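PDB 3G5S: methylenetetrahydrofolate--tRNA-(uracil-5-)-methyltransferase trmFO from Thermus thermophilus, which catalyses the folate- and FAD-dependent methylation of uridine 54 in tRNA to 5-methyluridine, probably in all tRNAs. Local coordinates for residues Glu80-Ala85 against Glu98-Tyr103. Numbering follows the deposited sequence.
Sequences EAADLA and EEFSGY
Ala81 and Phe100 mark the nearest pass of two helical segments, with their CA atoms 5.1 Å apart. The axes of 80-84 and 98-103 approach to 8.5 Å and run roughly antiparallel, at 143°. Small residues on one helix meet two rings from the other. The methyl CB of Ala81 sits between both rings, 3.7 Å from CD2 of Phe100 and equally near CD2 of Tyr103. Phe100 has CG anti to its own N (chi1 174°), which carries the ring along helix 77-84 until its edge meets the backbone N of Ala82. The CB of Ala85 rests against the CB atoms of Glu99 and Phe100.

Tyr103 reaches across the outer side of the contact. Leu84 lays CD1 over one face of its ring, 3.9 Å from the centroid, in a CH-pi contact. At the ring edge, the hydroxyl OH donates a 2.9 Å hydrogen bond to OE1 of Glu80. It meets the anti side of the carboxylate, 27° out of its plane. A phenylalanine in place of Tyr103 would probably leave Glu80 OE1 without this donor and its carboxylate less firmly placed. Two waters also bridge the helices. One donates to the carbonyl O atoms of Ala81 and Glu99. The other donates to Leu84 O and, at 2.7 Å, to Glu99 OE1.

The contact packs helix 77-84 against helix 97-109 within the FAD-binding part of this MnmG-family protein. The side chain of Phe100 lies close to that of Leu11, a predicted FAD-binding residue, but stays about 8 Å from the bound FAD. Strand 92-95 borders the inner side, where Val95 touches both Ala82 and Phe100, while Leu77 and Val78 extend the packing along helix 77-84 to Tyr103 and Phe100 respectively.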
loop_
_atom_site.group_PDB
_atom_site.type_symbol
_atom_site.label_atom_id
_atom_site.label_comp_id
_atom_site.label_asym_id
_atom_site.label_seq_id
_atom_site.Cartn_x
_atom_site.Cartn_y
_atom_site.Cartn_z
ATOM N N GLU A 80 -12.809 12.403 10.105
ATOM C CA GLU A 80 -13.977 12.962 10.784
ATOM C C GLU A 80 -15.049 11.893 10.927
ATOM O O GLU A 80 -15.625 11.695 11.999
ATOM C CB GLU A 80 -14.558 14.132 9.993
ATOM C CG GLU A 80 -13.725 15.387 9.988
ATOM C CD GLU A 80 -14.439 16.561 9.328
ATOM O OE1 GLU A 80 -15.623 16.425 8.950
ATOM O OE2 GLU A 80 -13.801 17.618 9.178
ATOM N N ALA A 81 -15.328 11.216 9.818
ATOM C CA ALA A 81 -16.341 10.180 9.804
ATOM C C ALA A 81 -15.984 9.066 10.771
ATOM O O ALA A 81 -16.849 8.549 11.472
ATOM C CB ALA A 81 -16.496 9.623 8.395
ATOM N N ALA A 82 -14.716 8.677 10.787
ATOM C CA ALA A 82 -14.284 7.602 11.667
ATOM C C ALA A 82 -14.406 7.993 13.138
ATOM O O ALA A 82 -14.843 7.200 13.970
ATOM C CB ALA A 82 -12.861 7.204 11.346
ATOM N N ASP A 83 -14.011 9.220 13.456
ATOM C CA ASP A 83 -14.080 9.703 14.830
ATOM C C ASP A 83 -15.525 9.757 15.327
ATOM O O ASP A 83 -15.800 9.475 16.493
ATOM C CB ASP A 83 -13.396 11.068 14.952
ATOM C CG ASP A 83 -11.876 10.969 14.918
ATOM O OD1 ASP A 83 -11.326 9.925 15.329
ATOM O OD2 ASP A 83 -11.217 11.940 14.501
ATOM N N LEU A 84 -16.448 10.101 14.432
ATOM C CA LEU A 84 -17.858 10.176 14.787
ATOM C C LEU A 84 -18.547 8.809 14.812
ATOM O O LEU A 84 -19.549 8.629 15.504
ATOM C CB LEU A 84 -18.598 11.134 13.850
ATOM C CG LEU A 84 -18.181 12.603 13.950
ATOM C CD1 LEU A 84 -18.760 13.424 12.801
ATOM C CD2 LEU A 84 -18.576 13.197 15.299
ATOM N N ALA A 85 -18.009 7.855 14.054
ATOM C CA ALA A 85 -18.610 6.529 13.934
ATOM C C ALA A 85 -17.839 5.487 14.735
ATOM O O ALA A 85 -18.072 4.289 14.600
ATOM C CB ALA A 85 -18.680 6.115 12.462
ATOM N N GLU A 98 -21.980 1.755 8.380
ATOM C CA GLU A 98 -23.072 2.538 7.816
ATOM C C GLU A 98 -23.034 4.000 8.265
ATOM O O GLU A 98 -23.314 4.898 7.479
ATOM C CB GLU A 98 -24.425 1.900 8.152
ATOM C CG GLU A 98 -25.624 2.560 7.483
ATOM C CD GLU A 98 -26.130 3.778 8.238
ATOM O OE1 GLU A 98 -26.061 3.775 9.485
ATOM O OE2 GLU A 98 -26.602 4.733 7.583
ATOM N N GLU A 99 -22.693 4.244 9.527
ATOM C CA GLU A 99 -22.577 5.619 10.005
ATOM C C GLU A 99 -21.395 6.330 9.350
ATOM O O GLU A 99 -21.455 7.524 9.048
ATOM C CB GLU A 99 -22.422 5.652 11.524
ATOM C CG GLU A 99 -23.698 5.359 12.286
ATOM C CD GLU A 99 -23.458 5.165 13.773
ATOM O OE1 GLU A 99 -22.352 5.504 14.250
ATOM O OE2 GLU A 99 -24.376 4.673 14.464
ATOM N N PHE A 100 -20.320 5.582 9.128
ATOM C CA PHE A 100 -19.133 6.093 8.466
ATOM C C PHE A 100 -19.450 6.542 7.040
ATOM O O PHE A 100 -19.237 7.703 6.683
ATOM C CB PHE A 100 -18.053 5.003 8.490
ATOM C CG PHE A 100 -16.807 5.325 7.711
ATOM C CD1 PHE A 100 -16.647 4.854 6.418
ATOM C CD2 PHE A 100 -15.771 6.046 8.286
ATOM C CE1 PHE A 100 -15.500 5.123 5.701
ATOM C CE2 PHE A 100 -14.623 6.313 7.576
ATOM C CZ PHE A 100 -14.485 5.851 6.280
ATOM N N SER A 101 -19.979 5.632 6.229
ATOM C CA SER A 101 -20.229 5.967 4.830
ATOM C C SER A 101 -21.389 6.950 4.699
ATOM O O SER A 101 -21.416 7.762 3.775
ATOM C CB SER A 101 -20.485 4.710 4.006
ATOM O OG SER A 101 -21.753 4.166 4.315
ATOM N N GLY A 102 -22.340 6.880 5.625
ATOM C CA GLY A 102 -23.464 7.799 5.608
ATOM C C GLY A 102 -23.030 9.240 5.793
ATOM O O GLY A 102 -23.476 10.133 5.073
ATOM N N TYR A 103 -22.156 9.469 6.769
ATOM C CA TYR A 103 -21.648 10.810 7.043
ATOM C C TYR A 103 -20.872 11.357 5.849
ATOM O O TYR A 103 -21.065 12.502 5.441
ATOM C CB TYR A 103 -20.769 10.795 8.300
ATOM C CG TYR A 103 -20.141 12.125 8.661
ATOM C CD1 TYR A 103 -20.816 13.044 9.451
ATOM C CD2 TYR A 103 -18.865 12.454 8.226
ATOM C CE1 TYR A 103 -20.237 14.256 9.788
ATOM C CE2 TYR A 103 -18.279 13.662 8.561
ATOM C CZ TYR A 103 -18.970 14.559 9.337
ATOM O OH TYR A 103 -18.389 15.764 9.672
HETATM O O HOH W 1 -19.583 9.155 10.879
HETATM O O HOH W 2 -22.150 8.152 14.142
#